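Local coordinates for putative glycosyltransferase (Mannosyltransferase) involved in glycosylating the PBCV-1 major capsid protein (Paramecium bursaria Chlorella virus 1, PDB 2P6W) that probably transfers a sugar from a nucleotide-sugar donor to the glycans of the viral major capsid protein, through a manganese-binding N-terminal domain, at residues G13-E18 / S45-T50; W75-D80 / A191-M196; L177-K182 / E186-A191. All blocks are in the same frame, centred on the assembly; numbering follows the deposited sequence.

Contact 1 (G13-E18 / S45-T50)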
loop_
_atom_site.group_PDB
_atom_site.type_symbol
_atom_site.label_atom_id
_atom_site.label_comp_id
_atom_site.label_asym_id
_atom_site.label_seq_id
_atom_site.Cartn_x
_atom_site.Cartn_y
_atom_site.Cartn_z
ATOM N N GLY A 13 3.321 7.607 3.248
ATOM C CA GLY A 13 4.310 8.661 3.469
ATOM C C GLY A 13 4.655 9.310 2.165
ATOM O O GLY A 13 4.395 8.741 1.101
ATOM N N HIS A 14 5.230 10.511 2.246
ATOM C CA HIS A 14 5.718 11.215 1.060
ATOM C C HIS A 14 6.654 12.320 1.476
ATOM O O HIS A 14 6.458 12.947 2.511
ATOM C CB HIS A 14 4.593 11.823 0.229
ATOM C CG HIS A 14 5.020 12.162 -1.166
ATOM N ND1 HIS A 14 4.971 11.250 -2.200
ATOM C CD2 HIS A 14 5.561 13.292 -1.685
ATOM C CE1 HIS A 14 5.435 11.812 -3.302
ATOM N NE2 HIS A 14 5.810 13.049 -3.013
ATOM N N PHE A 15 7.667 12.538 0.654
ATOM C CA PHE A 15 8.520 13.713 0.747
ATOM C C PHE A 15 8.803 14.187 -0.685
ATOM O O PHE A 15 9.085 13.357 -1.552
ATOM C CB PHE A 15 9.838 13.354 1.433
ATOM C CG PHE A 15 10.758 14.523 1.613
ATOM C CD1 PHE A 15 11.699 14.836 0.629
ATOM C CD2 PHE A 15 10.688 15.307 2.751
ATOM C CE1 PHE A 15 12.559 15.931 0.780
ATOM C CE2 PHE A 15 11.551 16.403 2.914
ATOM C CZ PHE A 15 12.481 16.704 1.922
ATOM N N PRO A 16 8.752 15.523 -0.939
ATOM C CA PRO A 16 8.517 16.671 -0.055
ATOM C C PRO A 16 7.053 17.101 0.080
ATOM O O PRO A 16 6.166 16.601 -0.652
ATOM C CB PRO A 16 9.303 17.787 -0.748
ATOM C CG PRO A 16 9.079 17.482 -2.233
ATOM C CD PRO A 16 9.000 15.963 -2.326
ATOM N N LYS A 17 6.801 18.047 0.990
ATOM C CA LYS A 17 5.430 18.481 1.245
ATOM C C LYS A 17 4.876 19.318 0.098
ATOM O O LYS A 17 3.665 19.557 0.041
ATOM C CB LYS A 17 5.321 19.237 2.569
ATOM C CG LYS A 17 6.064 20.566 2.594
ATOM C CD LYS A 17 5.949 21.220 3.967
ATOM C CE LYS A 17 6.900 22.412 4.106
ATOM N NZ LYS A 17 6.780 23.367 2.987
ATOM N N GLU A 18 5.760 19.758 -0.806
ATOM C CA GLU A 18 5.354 20.590 -1.952
ATOM C C GLU A 18 4.588 19.810 -3.028
ATOM O O GLU A 18 3.998 20.408 -3.940
ATOM C CB GLU A 18 6.571 21.291 -2.587
ATOM C CG GLU A 18 7.060 22.525 -1.818
ATOM C CD GLU A 18 7.759 22.192 -0.506
ATOM O OE1 GLU A 18 8.394 21.121 -0.425
ATOM O OE2 GLU A 18 7.695 23.020 0.437
ATOM N N SER A 45 9.317 12.312 6.784
ATOM C CA SER A 45 10.767 12.515 6.743
ATOM C C SER A 45 11.337 12.305 5.349
ATOM O O SER A 45 10.806 11.515 4.569
ATOM C CB SER A 45 11.472 11.566 7.713
ATOM O OG SER A 45 11.326 10.222 7.286
ATOM N N GLU A 46 12.413 13.026 5.050
ATOM C CA GLU A 46 13.195 12.796 3.843
ATOM C C GLU A 46 14.016 11.513 3.997
ATOM O O GLU A 46 14.742 11.362 4.981
ATOM C CB GLU A 46 14.125 13.987 3.584
ATOM C CG GLU A 46 15.029 13.816 2.363
ATOM C CD GLU A 46 15.784 15.082 1.999
ATOM O OE1 GLU A 46 15.834 16.024 2.819
ATOM O OE2 GLU A 46 16.340 15.121 0.878
ATOM N N PRO A 47 13.905 10.590 3.024
ATOM C CA PRO A 47 14.657 9.336 3.085
ATOM C C PRO A 47 16.153 9.606 3.088
ATOM O O PRO A 47 16.615 10.525 2.400
ATOM C CB PRO A 47 14.251 8.612 1.798
ATOM C CG PRO A 47 12.981 9.280 1.350
ATOM C CD PRO A 47 13.064 10.680 1.815
ATOM N N LEU A 48 16.895 8.821 3.866
ATOM C CA LEU A 48 18.353 8.893 3.873
ATOM C C LEU A 48 18.953 8.222 2.645
ATOM O O LEU A 48 20.031 8.622 2.179
ATOM C CB LEU A 48 18.927 8.243 5.133
ATOM C CG LEU A 48 18.752 8.952 6.479
ATOM C CD1 LEU A 48 19.507 8.165 7.539
ATOM C CD2 LEU A 48 19.238 10.410 6.447
ATOM N N GLU A 49 18.268 7.182 2.150
ATOM C CA GLU A 49 18.687 6.459 0.948
ATOM C C GLU A 49 17.735 6.844 -0.177
ATOM O O GLU A 49 16.562 6.477 -0.153
ATOM C CB GLU A 49 18.668 4.942 1.185
ATOM C CG GLU A 49 19.649 4.502 2.258
ATOM C CD GLU A 49 19.563 3.029 2.600
ATOM O OE1 GLU A 49 19.621 2.194 1.679
ATOM O OE2 GLU A 49 19.471 2.720 3.805
ATOM N N THR A 50 18.241 7.594 -1.152
ATOM C CA THR A 50 17.381 8.236 -2.144
ATOM C C THR A 50 17.382 7.601 -3.538
ATOM O O THR A 50 16.698 8.104 -4.439
ATOM C CB THR A 50 17.738 9.727 -2.309
ATOM O OG1 THR A 50 19.146 9.843 -2.527
ATOM C CG2 THR A 50 17.335 10.519 -1.067
#

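Contact 2 (W75-D80 / A191-M196). With MN (manganese (II) ion), chain B.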
loop_
_atom_site.group_PDB
_atom_site.type_symbol
_atom_site.label_atom_id
_atom_site.label_comp_id
_atom_site.label_asym_id
_atom_site.label_seq_id
_atom_site.Cartn_x
_atom_site.Cartn_y
_atom_site.Cartn_z
ATOM N N TRP A 75 -3.841 -5.473 11.811
ATOM C CA TRP A 75 -3.535 -5.379 10.379
ATOM C C TRP A 75 -2.947 -4.031 10.014
ATOM O O TRP A 75 -3.540 -2.990 10.331
ATOM C CB TRP A 75 -4.789 -5.580 9.528
ATOM C CG TRP A 75 -5.186 -7.019 9.436
ATOM C CD1 TRP A 75 -6.168 -7.647 10.146
ATOM C CD2 TRP A 75 -4.594 -8.016 8.602
ATOM N NE1 TRP A 75 -6.217 -8.975 9.810
ATOM C CE2 TRP A 75 -5.269 -9.231 8.858
ATOM C CE3 TRP A 75 -3.562 -8.007 7.666
ATOM C CZ2 TRP A 75 -4.946 -10.420 8.202
ATOM C CZ3 TRP A 75 -3.239 -9.212 7.016
ATOM C CH2 TRP A 75 -3.927 -10.384 7.292
ATOM N N PHE A 76 -1.797 -4.061 9.346
ATOM C CA PHE A 76 -1.174 -2.856 8.789
ATOM C C PHE A 76 -1.532 -2.806 7.324
ATOM O O PHE A 76 -1.497 -3.828 6.642
ATOM C CB PHE A 76 0.348 -2.908 8.937
ATOM C CG PHE A 76 0.795 -2.847 10.367
ATOM C CD1 PHE A 76 1.004 -1.618 10.993
ATOM C CD2 PHE A 76 0.981 -4.022 11.093
ATOM C CE1 PHE A 76 1.396 -1.561 12.319
ATOM C CE2 PHE A 76 1.379 -3.968 12.437
ATOM C CZ PHE A 76 1.580 -2.728 13.046
ATOM N N LEU A 77 -1.904 -1.625 6.845
ATOM C CA LEU A 77 -2.267 -1.473 5.442
ATOM C C LEU A 77 -1.379 -0.380 4.853
ATOM O O LEU A 77 -1.538 0.790 5.188
ATOM C CB LEU A 77 -3.759 -1.104 5.316
ATOM C CG LEU A 77 -4.234 -0.726 3.912
ATOM C CD1 LEU A 77 -3.915 -1.841 2.906
ATOM C CD2 LEU A 77 -5.719 -0.418 3.906
ATOM N N TRP A 78 -0.440 -0.767 3.990
ATOM C CA TRP A 78 0.385 0.205 3.268
ATOM C C TRP A 78 -0.373 0.713 2.044
ATOM O O TRP A 78 -0.875 -0.107 1.276
ATOM C CB TRP A 78 1.696 -0.443 2.772
ATOM C CG TRP A 78 2.378 0.469 1.809
ATOM C CD1 TRP A 78 2.316 0.435 0.442
ATOM C CD2 TRP A 78 3.149 1.633 2.143
ATOM N NE1 TRP A 78 3.012 1.497 -0.093
ATOM C CE2 TRP A 78 3.542 2.239 0.930
ATOM C CE3 TRP A 78 3.554 2.218 3.353
ATOM C CZ2 TRP A 78 4.312 3.412 0.889
ATOM C CZ3 TRP A 78 4.337 3.381 3.312
ATOM C CH2 TRP A 78 4.697 3.969 2.086
ATOM N N LEU A 79 -0.432 2.036 1.862
ATOM C CA LEU A 79 -0.920 2.649 0.619
ATOM C C LEU A 79 0.143 3.573 0.055
ATOM O O LEU A 79 0.652 4.456 0.777
ATOM C CB LEU A 79 -2.165 3.506 0.894
ATOM C CG LEU A 79 -3.365 2.812 1.525
ATOM C CD1 LEU A 79 -4.488 3.829 1.711
ATOM C CD2 LEU A 79 -3.843 1.589 0.748
ATOM N N ASP A 80 0.479 3.401 -1.227
ATOM C CA ASP A 80 1.368 4.361 -1.915
ATOM C C ASP A 80 0.771 5.755 -1.776
ATOM O O ASP A 80 -0.452 5.904 -1.673
ATOM C CB ASP A 80 1.454 4.070 -3.417
ATOM C CG ASP A 80 2.362 2.902 -3.755
ATOM O OD1 ASP A 80 2.937 2.284 -2.834
ATOM O OD2 ASP A 80 2.490 2.609 -4.966
ATOM N N ALA A 191 -14.700 1.592 -6.660
ATOM C CA ALA A 191 -13.548 1.151 -5.871
ATOM C C ALA A 191 -13.559 1.771 -4.476
ATOM O O ALA A 191 -14.253 2.756 -4.240
ATOM C CB ALA A 191 -12.249 1.515 -6.598
ATOM N N LEU A 192 -12.789 1.190 -3.561
ATOM C CA LEU A 192 -12.465 1.862 -2.315
ATOM C C LEU A 192 -11.134 2.593 -2.506
ATOM O O LEU A 192 -11.066 3.803 -2.303
ATOM C CB LEU A 192 -12.343 0.872 -1.160
ATOM C CG LEU A 192 -11.911 1.506 0.171
ATOM C CD1 LEU A 192 -12.916 2.589 0.633
ATOM C CD2 LEU A 192 -11.753 0.372 1.226
ATOM N N PHE A 193 -10.087 1.844 -2.880
ATOM C CA PHE A 193 -8.748 2.429 -3.104
ATOM C C PHE A 193 -8.429 2.551 -4.594
ATOM O O PHE A 193 -8.412 1.559 -5.320
ATOM C CB PHE A 193 -7.668 1.584 -2.402
ATOM C CG PHE A 193 -7.842 1.521 -0.908
ATOM C CD1 PHE A 193 -8.062 2.685 -0.178
ATOM C CD2 PHE A 193 -7.797 0.301 -0.232
ATOM C CE1 PHE A 193 -8.228 2.650 1.214
ATOM C CE2 PHE A 193 -7.954 0.256 1.137
ATOM C CZ PHE A 193 -8.179 1.436 1.865
ATOM N N VAL A 194 -8.196 3.787 -5.033
ATOM C CA VAL A 194 -7.939 4.074 -6.429
ATOM C C VAL A 194 -6.442 4.374 -6.575
ATOM O O VAL A 194 -5.889 5.187 -5.839
ATOM C CB VAL A 194 -8.777 5.275 -6.915
ATOM C CG1 VAL A 194 -8.452 5.595 -8.372
ATOM C CG2 VAL A 194 -10.274 4.991 -6.746
ATOM N N HIS A 195 -5.775 3.730 -7.525
ATOM C CA HIS A 195 -4.323 3.778 -7.559
ATOM C C HIS A 195 -3.832 4.472 -8.842
ATOM O O HIS A 195 -4.031 3.969 -9.934
ATOM C CB HIS A 195 -3.774 2.353 -7.426
ATOM C CG HIS A 195 -2.280 2.257 -7.415
ATOM N ND1 HIS A 195 -1.617 1.044 -7.369
ATOM C CD2 HIS A 195 -1.316 3.215 -7.429
ATOM C CE1 HIS A 195 -0.310 1.263 -7.357
ATOM N NE2 HIS A 195 -0.100 2.570 -7.401
ATOM N N MET A 196 -3.262 5.662 -8.695
ATOM C CA MET A 196 -2.737 6.406 -9.850
ATOM C C MET A 196 -1.352 5.892 -10.251
ATOM O O MET A 196 -0.363 6.626 -10.224
ATOM C CB MET A 196 -2.697 7.909 -9.535
ATOM C CG MET A 196 -4.048 8.524 -9.160
ATOM S SD MET A 196 -3.858 10.283 -8.735
ATOM C CE MET A 196 -2.847 10.159 -7.255
HETATM MN MN MN B . 1.955 3.495 -6.853
#

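Contact 3 (L177-K182 / E186-A191)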
loop_
_atom_site.group_PDB
_atom_site.type_symbol
_atom_site.label_atom_id
_atom_site.label_comp_id
_atom_site.label_asym_id
_atom_site.label_seq_id
_atom_site.Cartn_x
_atom_site.Cartn_y
_atom_site.Cartn_z
ATOM N N LEU A 177 -9.802 -2.782 -4.314
ATOM C CA LEU A 177 -8.774 -2.441 -3.320
ATOM C C LEU A 177 -7.405 -1.994 -3.866
ATOM O O LEU A 177 -6.571 -1.496 -3.116
ATOM C CB LEU A 177 -8.601 -3.558 -2.286
ATOM C CG LEU A 177 -9.853 -3.749 -1.410
ATOM C CD1 LEU A 177 -9.804 -5.073 -0.690
ATOM C CD2 LEU A 177 -10.048 -2.606 -0.391
ATOM N N ASN A 178 -7.173 -2.186 -5.158
ATOM C CA ASN A 178 -5.961 -1.639 -5.777
ATOM C C ASN A 178 -6.336 -1.302 -7.211
ATOM O O ASN A 178 -5.831 -1.886 -8.170
ATOM C CB ASN A 178 -4.797 -2.628 -5.689
ATOM C CG ASN A 178 -3.458 -1.997 -6.059
ATOM O OD1 ASN A 178 -3.393 -0.872 -6.577
ATOM N ND2 ASN A 178 -2.363 -2.718 -5.774
ATOM N N CYS A 179 -7.285 -0.372 -7.330
ATOM C CA CYS A 179 -7.915 -0.118 -8.613
ATOM C C CYS A 179 -7.095 0.867 -9.433
ATOM O O CYS A 179 -7.282 2.093 -9.361
ATOM C CB CYS A 179 -9.357 0.358 -8.408
ATOM S SG CYS A 179 -10.216 0.448 -9.989
ATOM N N ILE A 180 -6.150 0.311 -10.193
ATOM C CA ILE A 180 -5.272 1.093 -11.060
ATOM C C ILE A 180 -6.103 1.867 -12.086
ATOM O O ILE A 180 -6.910 1.283 -12.819
ATOM C CB ILE A 180 -4.228 0.172 -11.737
ATOM C CG1 ILE A 180 -3.274 -0.415 -10.678
ATOM C CG2 ILE A 180 -3.450 0.929 -12.810
ATOM C CD1 ILE A 180 -2.347 -1.500 -11.203
ATOM N N VAL A 181 -5.942 3.193 -12.102
ATOM C CA VAL A 181 -6.855 4.042 -12.862
ATOM C C VAL A 181 -6.823 3.774 -14.359
ATOM O O VAL A 181 -7.867 3.644 -14.974
ATOM C CB VAL A 181 -6.632 5.537 -12.600
ATOM C CG1 VAL A 181 -5.181 5.860 -12.561
ATOM C CG2 VAL A 181 -7.337 6.389 -13.656
ATOM N N LYS A 182 -5.634 3.691 -14.941
ATOM C CA LYS A 182 -5.570 3.502 -16.393
ATOM C C LYS A 182 -6.000 2.108 -16.852
ATOM O O LYS A 182 -6.491 1.942 -17.976
ATOM C CB LYS A 182 -4.173 3.851 -16.916
ATOM C CG LYS A 182 -3.978 5.376 -17.026
ATOM C CD LYS A 182 -2.582 5.734 -17.475
ATOM C CE LYS A 182 -2.497 7.195 -17.900
ATOM N NZ LYS A 182 -1.192 7.509 -18.561
ATOM N N GLU A 186 -13.274 1.390 -15.707
ATOM C CA GLU A 186 -14.676 1.024 -15.490
ATOM C C GLU A 186 -15.004 0.685 -14.031
ATOM O O GLU A 186 -16.179 0.675 -13.640
ATOM C CB GLU A 186 -15.066 -0.159 -16.402
ATOM C CG GLU A 186 -14.502 -1.551 -16.003
ATOM C CD GLU A 186 -13.087 -1.865 -16.530
ATOM O OE1 GLU A 186 -12.371 -0.932 -16.937
ATOM O OE2 GLU A 186 -12.680 -3.057 -16.504
ATOM N N HIS A 187 -13.969 0.393 -13.241
ATOM C CA HIS A 187 -14.152 -0.026 -11.857
ATOM C C HIS A 187 -13.888 1.113 -10.885
ATOM O O HIS A 187 -14.229 1.002 -9.699
ATOM C CB HIS A 187 -13.224 -1.196 -11.501
ATOM C CG HIS A 187 -13.555 -2.482 -12.195
ATOM N ND1 HIS A 187 -14.518 -3.355 -11.736
ATOM C CD2 HIS A 187 -13.016 -3.064 -13.294
ATOM C CE1 HIS A 187 -14.572 -4.409 -12.532
ATOM N NE2 HIS A 187 -13.666 -4.259 -13.483
ATOM N N VAL A 188 -13.259 2.186 -11.362
ATOM C CA VAL A 188 -12.867 3.313 -10.498
ATOM C C VAL A 188 -14.041 3.842 -9.673
ATOM O O VAL A 188 -13.913 4.042 -8.466
ATOM C CB VAL A 188 -12.221 4.475 -11.293
ATOM C CG1 VAL A 188 -12.062 5.711 -10.399
ATOM C CG2 VAL A 188 -10.856 4.055 -11.847
ATOM N N LYS A 189 -15.184 4.026 -10.329
ATOM C CA LYS A 189 -16.413 4.505 -9.680
ATOM C C LYS A 189 -16.796 3.737 -8.407
ATOM O O LYS A 189 -17.304 4.333 -7.450
ATOM C CB LYS A 189 -17.584 4.484 -10.691
ATOM C CG LYS A 189 -18.072 3.077 -11.101
ATOM C CD LYS A 189 -19.144 3.102 -12.206
ATOM C CE LYS A 189 -19.716 1.714 -12.444
ATOM N NZ LYS A 189 -20.519 1.623 -13.705
ATOM N N ASP A 190 -16.572 2.425 -8.409
ATOM C CA ASP A 190 -17.039 1.556 -7.333
ATOM C C ASP A 190 -15.917 1.096 -6.417
ATOM O O ASP A 190 -16.148 0.297 -5.506
ATOM C CB ASP A 190 -17.766 0.338 -7.912
ATOM C CG ASP A 190 -19.123 0.694 -8.505
ATOM O OD1 ASP A 190 -19.756 1.677 -8.046
ATOM O OD2 ASP A 190 -19.545 -0.020 -9.434
ATOM N N ALA A 191 -14.700 1.592 -6.660
ATOM C CA ALA A 191 -13.548 1.151 -5.871
ATOM C C ALA A 191 -13.559 1.771 -4.476
ATOM O O ALA A 191 -14.253 2.756 -4.240
ATOM C CB ALA A 191 -12.249 1.515 -6.598
#

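Contact 1 (G13-E18 / S45-T50)
Phe15 and Glu46 meet by a CH-pi contact. Glu46 CB sits 3.5 Å from the centroid of the Phe15 ring and only 9° off the ring normal, so it lies almost exactly over the middle of one face. From there the extended Glu46 chain runs on across the ring, and its carboxylate, tilted 15° from the ring plane, brings OE1 to 3.5 Å from Phe15 CZ. With CG anti to the backbone N (chi1 -178°), Phe15 carries its ring over to the 45-50 loop; Pro16, joined to it by a cis peptide bond, places CB over the opposite face, and the ring is sandwiched. The two loops follow the parallel neighbours 8-13 and 39-43 of the GT-A fold's main sheet, beyond the C-terminal ends of these strands, where the nucleotide sugar binds. Gly13 and Phe15 contact UDP and UDP-glucose in complexes of this protein. The apolar packing is sparse: Phe15 CB lies 4.2 Å from Pro47 CD, while Pro47 also rests on Leu55 of helix 52-57. Polar bonds lead to other partners: Ser45 OG to Glu43 and Arg58, His14 ND1 to the UDP-binding Ser81, and Lys17 NZ to Glu18 OE2 in a 2.7 Å salt bridge.

Contact 2 (W75-D80 / A191-M196)
Phe193, first residue of strand 193-195, packs against Leu77 and Leu79 of strand 75-79, which leads into the DxD motif (Asp80, Asp82) of this GT-A domain. Leu79 CD2 stands almost straight above the centre of the Phe193 ring, 4.2 Å from the centroid, a CH-pi contact; Leu192 CG of the preceding residue covers the opposite face. Leu77 approaches the far end of the ring, with CD2 3.6 Å from Phe193 CE2. Val83 and Val85 of strand 83-85 and Leu177 also touch this ring, making a hydrophobic layer between the main sheet and the small sheet of strands 83-85, 193-195 and 179-180. Two residues on, His195 has CG anti to its N (chi1 -179°), which brings the end of the imidazole to the manganese ion beside Asp80. Its NE2 binds the metal at 2.3 Å, and the other ring nitrogen, ND1, is held by Asn178 OD1, a second-shell bond that should fix the ring's rotation. Asp82 is the third protein ligand. The Asp80 carboxylate stands nearly perpendicular to the imidazole, 87° between planes, and divides its oxygens: OD2 binds manganese at 2.1 Å, while OD1 pairs with Arg59 and, through its anti lone pair, accepts a 167° hydrogen bond from Trp78 NE1 at 2.9 Å.

Contact 3 (L177-K182 / E186-A191)
The connection between strands 179-180 and 193-195, parallel neighbours in the small three-stranded sheet, folds back here on the first of them, packing mainly on Cys179. Cys179 SG is anti to the backbone N (chi1 -172°), which sends the sulfur out against His187 and Val188: it lies 3.7 Å from His187 CB and 3.8 Å from Val188 N. Val188 adds one methyl, CG2, which rests 4.1 Å from SG and equally near Val181 CA, bridging the two positions of the 177-182 segment, while the Val188 side chain also touches Val194. Buried Ala191 CB meets Cys179 CB at 3.6 Å. The 186-191 segment keeps its own shape through backbone bonds from Asp190 N to His187 O at 3.0 Å and from Ala191 N to Val188 O at 3.1 Å, each from residue i+3 back to i, as in overlapping turns. Asn86 ties it down further, its ND2 bonding to the carbonyls of Lys189 and Ala191, and the His187 ring stacks on Tyr175. Cys179 itself is the centre of an inverse gamma turn, and its backbone pairs with Phe193 and His195, which sets edge strand 179-180 parallel to the central strand 193-195 of the small mixed sheet.

Contact 1 comes first along the chain and closes before contact 2 opens; contact 3 is nested inside the long loop that contact 2 closes. Contacts 1 and 2 have centres about 19 Å apart and touch where Trp78 CH2 packs on Gly13 N, strands 8-13 and 75-79 being neighbours in the six-stranded sheet. Contacts 2 and 3, about 11 Å apart between centres, share Ala191 and the pairing of strands 179-180 and 193-195. Contacts 1 and 3 stay about 15 Å apart at their nearest atoms. Contact 2 thus joins the main sheet to the small one at the manganese ion, flanked by the nucleotide-binding loop of contact 1 and by Asn178 of contact 3, hydrogen-bonded to the metal ligand His195.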